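MccF (Escherichia coli, PDB 4IIY) probably acts as a serine peptidase-like hydrolase of the S66 family that confers self-immunity to the antibiotic microcin C7. Local coordinates at residues Tyr131-Ala145 with Gly153-Ala167. The protein carries 1 engineered substitution. Sequence-based numbering, arbitrary orientation.
Sequences YDAIIANPKIIIGYA and GIYAKTGLITFYGPA. Engineered in segment 131-145: Ala-145 (natural residue Ser). With 1EI (5'-O-(L-alpha-glutamylsulfamoyl)inosine), chain K.
Phe-163 and Ile-141 meet on neighbouring parallel strands and illustrate how a beta-alpha-beta unit carries the chain to the predicted nucleophile position, Ala-145. Phe-163 N donates to Ile-141 O at 2.9 Å, and the same oxygen lies at the edge of the Phe-163 ring, which CG2 of Ile-140 reaches obliquely. The side chain of Ile-141 sets CG1 against CD2 of Leu-160 and CB against CG2 of Thr-162, each pair 4.1 Å apart. Ile-142 CG1, placed opposite the backbone N (chi1 -170°), packs on CB of Phe-163. One water donates to Lys-139 O and Ile-161 O and accepts from Ile-141 N, joining the two chains just before Phe-163.

Between the helices, Tyr-131 has Lys-157 over one face and Ile-154 CG1 at its edge, while Ile-134 meets Ile-154 beside it. The bent chain of Lys-157 lays CG 3.9 Å from the ring centroid in a CH-pi contact, before NZ leaves for a salt bridge with Glu-256.

Just past strand 140-143, Tyr-144 CB rests over the face of the Tyr-164 ring, 3.5 Å from CZ. Tyr-164 OH takes the backbone N-H of Ala-145 at 2.9 Å and also bonds Glu-270, a predicted charge-relay residue. A phenylalanine at Tyr-164 would probably keep the ring packing but leave Ala-145 N and Glu-270 without this shared hydroxyl. Ala-145, engineered from serine, brings CB within 3.2 Å of atom O of the bound glutamylsulfamoyl inosine.

Strand 140-143 lies between 110-115 and 162-164 in the mixed sheet, with helix 148-158 making the crossover; helix 178-191 covers Ile-140, Ile-142 and Phe-163.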
loop_
_atom_site.group_PDB
_atom_site.type_symbol
_atom_site.label_atom_id
_atom_site.label_comp_id
_atom_site.label_asym_id
_atom_site.label_seq_id
_atom_site.Cartn_x
_atom_site.Cartn_y
_atom_site.Cartn_z
ATOM N N TYR B 131 -15.646 -10.028 -17.942
ATOM C CA TYR B 131 -14.697 -9.573 -18.955
ATOM C C TYR B 131 -15.171 -9.898 -20.367
ATOM O O TYR B 131 -14.976 -9.109 -21.280
ATOM C CB TYR B 131 -13.288 -10.121 -18.685
ATOM C CG TYR B 131 -12.782 -9.606 -17.365
ATOM C CD1 TYR B 131 -12.437 -8.274 -17.220
ATOM C CD2 TYR B 131 -12.716 -10.422 -16.253
ATOM C CE1 TYR B 131 -12.010 -7.769 -16.009
ATOM C CE2 TYR B 131 -12.293 -9.925 -15.028
ATOM C CZ TYR B 131 -11.943 -8.595 -14.911
ATOM O OH TYR B 131 -11.526 -8.075 -13.701
ATOM N N ASP B 132 -15.804 -11.055 -20.542
ATOM C CA ASP B 132 -16.315 -11.411 -21.860
ATOM C C ASP B 132 -17.360 -10.404 -22.327
ATOM O O ASP B 132 -17.386 -10.027 -23.497
ATOM C CB ASP B 132 -16.906 -12.823 -21.852
ATOM C CG ASP B 132 -15.846 -13.901 -21.758
ATOM O OD1 ASP B 132 -14.680 -13.628 -22.109
ATOM O OD2 ASP B 132 -16.190 -15.030 -21.344
ATOM N N ALA B 133 -18.215 -9.950 -21.416
ATOM C CA ALA B 133 -19.246 -8.978 -21.770
ATOM C C ALA B 133 -18.622 -7.618 -22.084
ATOM O O ALA B 133 -19.104 -6.897 -22.956
ATOM C CB ALA B 133 -20.281 -8.856 -20.665
ATOM N N ILE B 134 -17.550 -7.268 -21.376
ATOM C CA ILE B 134 -16.831 -6.024 -21.644
ATOM C C ILE B 134 -16.239 -6.055 -23.046
ATOM O O ILE B 134 -16.300 -5.070 -23.785
ATOM C CB ILE B 134 -15.730 -5.786 -20.598
ATOM C CG1 ILE B 134 -16.373 -5.514 -19.237
ATOM C CG2 ILE B 134 -14.832 -4.622 -21.006
ATOM C CD1 ILE B 134 -15.397 -5.507 -18.075
ATOM N N ILE B 135 -15.681 -7.197 -23.429
ATOM C CA ILE B 135 -15.129 -7.347 -24.767
ATOM C C ILE B 135 -16.220 -7.277 -25.834
ATOM O O ILE B 135 -16.037 -6.646 -26.876
ATOM C CB ILE B 135 -14.345 -8.661 -24.885
ATOM C CG1 ILE B 135 -13.075 -8.580 -24.034
ATOM C CG2 ILE B 135 -14.004 -8.965 -26.342
ATOM C CD1 ILE B 135 -12.430 -9.918 -23.760
ATOM N N ALA B 136 -17.359 -7.904 -25.558
ATOM C CA ALA B 136 -18.461 -7.948 -26.519
ATOM C C ALA B 136 -19.142 -6.591 -26.677
ATOM O O ALA B 136 -19.695 -6.281 -27.735
ATOM C CB ALA B 136 -19.487 -9.003 -26.104
ATOM N N ASN B 137 -19.103 -5.791 -25.615
ATOM C CA ASN B 137 -19.820 -4.521 -25.558
ATOM C C ASN B 137 -18.914 -3.416 -25.028
ATOM O O ASN B 137 -19.132 -2.915 -23.923
ATOM C CB ASN B 137 -21.043 -4.642 -24.640
ATOM C CG ASN B 137 -21.887 -5.871 -24.940
ATOM O OD1 ASN B 137 -22.719 -5.858 -25.848
ATOM N ND2 ASN B 137 -21.679 -6.939 -24.173
ATOM N N PRO B 138 -17.882 -3.046 -25.797
ATOM C CA PRO B 138 -16.936 -2.057 -25.267
ATOM C C PRO B 138 -17.614 -0.718 -25.008
ATOM O O PRO B 138 -18.443 -0.265 -25.807
ATOM C CB PRO B 138 -15.875 -1.943 -26.369
ATOM C CG PRO B 138 -16.458 -2.610 -27.575
ATOM C CD PRO B 138 -17.458 -3.603 -27.093
ATOM N N LYS B 139 -17.282 -0.107 -23.877
ATOM C CA LYS B 139 -17.810 1.202 -23.515
ATOM C C LYS B 139 -16.672 2.042 -22.961
ATOM O O LYS B 139 -15.611 1.513 -22.624
ATOM C CB LYS B 139 -18.927 1.076 -22.468
ATOM C CG LYS B 139 -20.167 0.313 -22.965
ATOM C CD LYS B 139 -21.181 0.110 -21.847
ATOM C CE LYS B 139 -22.239 -0.922 -22.222
ATOM N NZ LYS B 139 -23.021 -0.543 -23.440
ATOM N N ILE B 140 -16.892 3.348 -22.886
ATOM C CA ILE B 140 -15.959 4.242 -22.222
ATOM C C ILE B 140 -16.069 4.034 -20.714
ATOM O O ILE B 140 -17.125 4.267 -20.129
ATOM C CB ILE B 140 -16.284 5.706 -22.555
ATOM C CG1 ILE B 140 -16.162 5.950 -24.065
ATOM C CG2 ILE B 140 -15.375 6.651 -21.759
ATOM C CD1 ILE B 140 -16.783 7.250 -24.524
ATOM N N ILE B 141 -14.986 3.581 -20.088
ATOM C CA ILE B 141 -14.957 3.375 -18.644
ATOM C C ILE B 141 -14.034 4.442 -18.076
ATOM O O ILE B 141 -12.885 4.553 -18.512
ATOM C CB ILE B 141 -14.404 1.978 -18.272
ATOM C CG1 ILE B 141 -15.040 0.874 -19.124
ATOM C CG2 ILE B 141 -14.569 1.722 -16.773
ATOM C CD1 ILE B 141 -16.503 0.741 -18.967
ATOM N N ILE B 142 -14.536 5.234 -17.132
ATOM C CA ILE B 142 -13.817 6.412 -16.661
ATOM C C ILE B 142 -13.955 6.624 -15.153
ATOM O O ILE B 142 -15.020 6.405 -14.562
ATOM C CB ILE B 142 -14.249 7.673 -17.465
ATOM C CG1 ILE B 142 -13.336 8.874 -17.179
ATOM C CG2 ILE B 142 -15.726 8.004 -17.218
ATOM C CD1 ILE B 142 -13.467 9.966 -18.226
ATOM N N GLY B 143 -12.843 7.017 -14.541
ATOM C CA GLY B 143 -12.788 7.372 -13.132
ATOM C C GLY B 143 -11.332 7.551 -12.753
ATOM O O GLY B 143 -10.465 7.632 -13.625
ATOM N N TYR B 144 -11.047 7.611 -11.460
ATOM C CA TYR B 144 -9.668 7.810 -11.021
ATOM C C TYR B 144 -9.478 7.289 -9.603
ATOM O O TYR B 144 -10.378 6.657 -9.043
ATOM C CB TYR B 144 -9.228 9.281 -11.202
ATOM C CG TYR B 144 -9.820 10.290 -10.237
ATOM C CD1 TYR B 144 -9.061 10.787 -9.188
ATOM C CD2 TYR B 144 -11.120 10.773 -10.392
ATOM C CE1 TYR B 144 -9.579 11.724 -8.304
ATOM C CE2 TYR B 144 -11.636 11.714 -9.523
ATOM C CZ TYR B 144 -10.869 12.173 -8.481
ATOM O OH TYR B 144 -11.431 13.098 -7.625
ATOM N N ALA B 145 -8.308 7.527 -9.028
ATOM C CA ALA B 145 -8.081 7.225 -7.621
ATOM C C ALA B 145 -8.204 5.718 -7.405
ATOM O O ALA B 145 -7.608 4.946 -8.153
ATOM C CB ALA B 145 -9.039 8.012 -6.742
ATOM N N GLY B 153 -7.068 -3.165 -14.329
ATOM C CA GLY B 153 -7.439 -4.564 -14.397
ATOM C C GLY B 153 -8.212 -4.915 -15.658
ATOM O O GLY B 153 -7.986 -5.958 -16.276
ATOM N N ILE B 154 -9.133 -4.046 -16.055
ATOM C CA ILE B 154 -9.894 -4.253 -17.281
ATOM C C ILE B 154 -8.970 -4.200 -18.494
ATOM O O ILE B 154 -9.070 -5.032 -19.400
ATOM C CB ILE B 154 -11.060 -3.247 -17.393
ATOM C CG1 ILE B 154 -12.140 -3.599 -16.367
ATOM C CG2 ILE B 154 -11.625 -3.225 -18.802
ATOM C CD1 ILE B 154 -13.218 -2.544 -16.197
ATOM N N TYR B 155 -8.051 -3.246 -18.517
ATOM C CA TYR B 155 -7.075 -3.187 -19.602
ATOM C C TYR B 155 -6.242 -4.473 -19.671
ATOM O O TYR B 155 -6.040 -5.051 -20.747
ATOM C CB TYR B 155 -6.168 -1.958 -19.440
ATOM C CG TYR B 155 -5.050 -1.898 -20.453
ATOM C CD1 TYR B 155 -5.296 -1.569 -21.776
ATOM C CD2 TYR B 155 -3.740 -2.196 -20.086
ATOM C CE1 TYR B 155 -4.264 -1.527 -22.703
ATOM C CE2 TYR B 155 -2.705 -2.151 -21.004
ATOM C CZ TYR B 155 -2.974 -1.814 -22.310
ATOM O OH TYR B 155 -1.932 -1.780 -23.217
ATOM N N ALA B 156 -5.755 -4.925 -18.523
ATOM C CA ALA B 156 -4.933 -6.134 -18.466
ATOM C C ALA B 156 -5.672 -7.351 -19.021
ATOM O O ALA B 156 -5.082 -8.169 -19.735
ATOM C CB ALA B 156 -4.454 -6.398 -17.034
ATOM N N LYS B 157 -6.958 -7.468 -18.704
ATOM C CA LYS B 157 -7.742 -8.633 -19.112
ATOM C C LYS B 157 -8.287 -8.568 -20.532
ATOM O O LYS B 157 -8.505 -9.615 -21.155
ATOM C CB LYS B 157 -8.908 -8.841 -18.149
ATOM C CG LYS B 157 -8.513 -9.435 -16.815
ATOM C CD LYS B 157 -8.086 -10.895 -16.983
ATOM C CE LYS B 157 -7.717 -11.540 -15.661
ATOM N NZ LYS B 157 -7.284 -12.956 -15.862
ATOM N N THR B 158 -8.525 -7.364 -21.050
ATOM C CA THR B 158 -9.291 -7.215 -22.290
ATOM C C THR B 158 -8.605 -6.388 -23.366
ATOM O O THR B 158 -9.016 -6.437 -24.531
ATOM C CB THR B 158 -10.679 -6.564 -22.054
ATOM O OG1 THR B 158 -10.510 -5.180 -21.718
ATOM C CG2 THR B 158 -11.443 -7.270 -20.947
ATOM N N GLY B 159 -7.598 -5.606 -22.989
ATOM C CA GLY B 159 -6.981 -4.681 -23.919
ATOM C C GLY B 159 -7.795 -3.434 -24.211
ATOM O O GLY B 159 -7.382 -2.620 -25.038
ATOM N N LEU B 160 -8.937 -3.273 -23.543
ATOM C CA LEU B 160 -9.765 -2.079 -23.714
ATOM C C LEU B 160 -9.056 -0.822 -23.220
ATOM O O LEU B 160 -8.503 -0.797 -22.118
ATOM C CB LEU B 160 -11.080 -2.242 -22.956
ATOM C CG LEU B 160 -12.061 -1.067 -22.986
ATOM C CD1 LEU B 160 -12.531 -0.757 -24.410
ATOM C CD2 LEU B 160 -13.247 -1.371 -22.088
ATOM N N ILE B 161 -9.072 0.220 -24.039
ATOM C CA ILE B 161 -8.543 1.511 -23.628
ATOM C C ILE B 161 -9.572 2.199 -22.738
ATOM O O ILE B 161 -10.663 2.568 -23.190
ATOM C CB ILE B 161 -8.188 2.384 -24.842
ATOM C CG1 ILE B 161 -7.152 1.660 -25.718
ATOM C CG2 ILE B 161 -7.703 3.755 -24.384
ATOM C CD1 ILE B 161 -5.908 1.203 -24.971
ATOM N N THR B 162 -9.227 2.295 -21.453
ATOM C CA THR B 162 -10.032 2.965 -20.433
ATOM C C THR B 162 -9.413 4.332 -20.109
ATOM O O THR B 162 -8.341 4.669 -20.620
ATOM C CB THR B 162 -10.127 2.118 -19.147
ATOM O OG1 THR B 162 -8.834 2.009 -18.533
ATOM C CG2 THR B 162 -10.675 0.737 -19.452
ATOM N N PHE B 163 -10.096 5.121 -19.276
ATOM C CA PHE B 163 -9.757 6.532 -19.103
ATOM C C PHE B 163 -9.548 6.945 -17.659
ATOM O O PHE B 163 -10.400 6.689 -16.805
ATOM C CB PHE B 163 -10.851 7.401 -19.733
ATOM C CG PHE B 163 -10.967 7.216 -21.216
ATOM C CD1 PHE B 163 -10.334 8.082 -22.086
ATOM C CD2 PHE B 163 -11.653 6.130 -21.738
ATOM C CE1 PHE B 163 -10.411 7.878 -23.465
ATOM C CE2 PHE B 163 -11.728 5.919 -23.110
ATOM C CZ PHE B 163 -11.106 6.797 -23.970
ATOM N N TYR B 164 -8.407 7.587 -17.405
ATOM C CA TYR B 164 -8.150 8.236 -16.129
ATOM C C TYR B 164 -8.776 9.613 -16.232
ATOM O O TYR B 164 -8.314 10.444 -17.014
ATOM C CB TYR B 164 -6.646 8.357 -15.845
ATOM C CG TYR B 164 -6.364 8.332 -14.358
ATOM C CD1 TYR B 164 -6.473 7.138 -13.654
ATOM C CD2 TYR B 164 -6.046 9.488 -13.646
ATOM C CE1 TYR B 164 -6.256 7.078 -12.309
ATOM C CE2 TYR B 164 -5.817 9.442 -12.272
ATOM C CZ TYR B 164 -5.929 8.221 -11.616
ATOM O OH TYR B 164 -5.746 8.100 -10.249
ATOM N N GLY B 165 -9.835 9.865 -15.479
ATOM C CA GLY B 165 -10.567 11.101 -15.643
ATOM C C GLY B 165 -11.685 11.217 -14.637
ATOM O O GLY B 165 -11.722 10.478 -13.650
ATOM N N PRO B 166 -12.609 12.157 -14.881
ATOM C CA PRO B 166 -13.637 12.508 -13.900
ATOM C C PRO B 166 -14.453 11.359 -13.327
ATOM O O PRO B 166 -14.877 10.447 -14.045
ATOM C CB PRO B 166 -14.573 13.423 -14.696
ATOM C CG PRO B 166 -13.691 14.082 -15.686
ATOM C CD PRO B 166 -12.563 13.124 -15.992
ATOM N N ALA B 167 -14.676 11.446 -12.019
ATOM C CA ALA B 167 -15.703 10.696 -11.312
ATOM C C ALA B 167 -16.827 11.672 -10.972
ATOM O O ALA B 167 -16.588 12.853 -10.695
ATOM C CB ALA B 167 -15.133 10.050 -10.053
HETATM O O6 1EI K . -15.066 15.241 3.206
HETATM C C6 1EI K . -14.349 15.607 2.249
HETATM N N1 1EI K . -13.884 16.870 2.163
HETATM C C2 1EI K . -13.116 17.279 1.139
HETATM N N3 1EI K . -12.753 16.475 0.126
HETATM C C5 1EI K . -13.992 14.661 1.176
HETATM C C4 1EI K . -13.156 15.187 0.099
HETATM N N7 1EI K . -14.239 13.370 0.879
HETATM C C8 1EI K . -13.612 13.088 -0.287
HETATM N N9 1EI K . -12.969 14.176 -0.741
HETATM C "C1'" 1EI K . -12.166 14.266 -1.971
HETATM O "O4'" 1EI K . -12.651 13.400 -2.987
HETATM C "C2'" 1EI K . -10.761 13.793 -1.661
HETATM O "O2'" 1EI K . -9.950 14.898 -1.263
HETATM C "C3'" 1EI K . -10.301 13.194 -2.972
HETATM O "O3'" 1EI K . -9.436 14.111 -3.636
HETATM C "C4'" 1EI K . -11.553 13.022 -3.813
HETATM C "C5'" 1EI K . -11.713 11.591 -4.310
HETATM O "O5'" 1EI K . -11.864 10.685 -3.213
HETATM S SBF 1EI K . -11.657 9.187 -3.469
HETATM O OAE 1EI K . -12.506 8.443 -2.565
HETATM O OAF 1EI K . -12.002 8.961 -4.848
HETATM N NAQ 1EI K . -10.153 8.909 -3.234
HETATM C C 1EI K . -9.496 7.754 -3.474
HETATM O O 1EI K . -9.956 6.716 -3.937
HETATM C CA 1EI K . -8.024 7.762 -3.176
HETATM N N 1EI K . -7.630 9.014 -2.553
HETATM C CB 1EI K . -7.669 6.565 -2.300
HETATM C CG 1EI K . -6.308 5.989 -2.679
HETATM C CD 1EI K . -5.195 6.806 -2.063
HETATM O OE1 1EI K . -5.441 7.964 -1.667
HETATM O OE2 1EI K . -4.069 6.285 -1.974
HETATM O O HOH W 1 -13.057 2.476 -21.867
#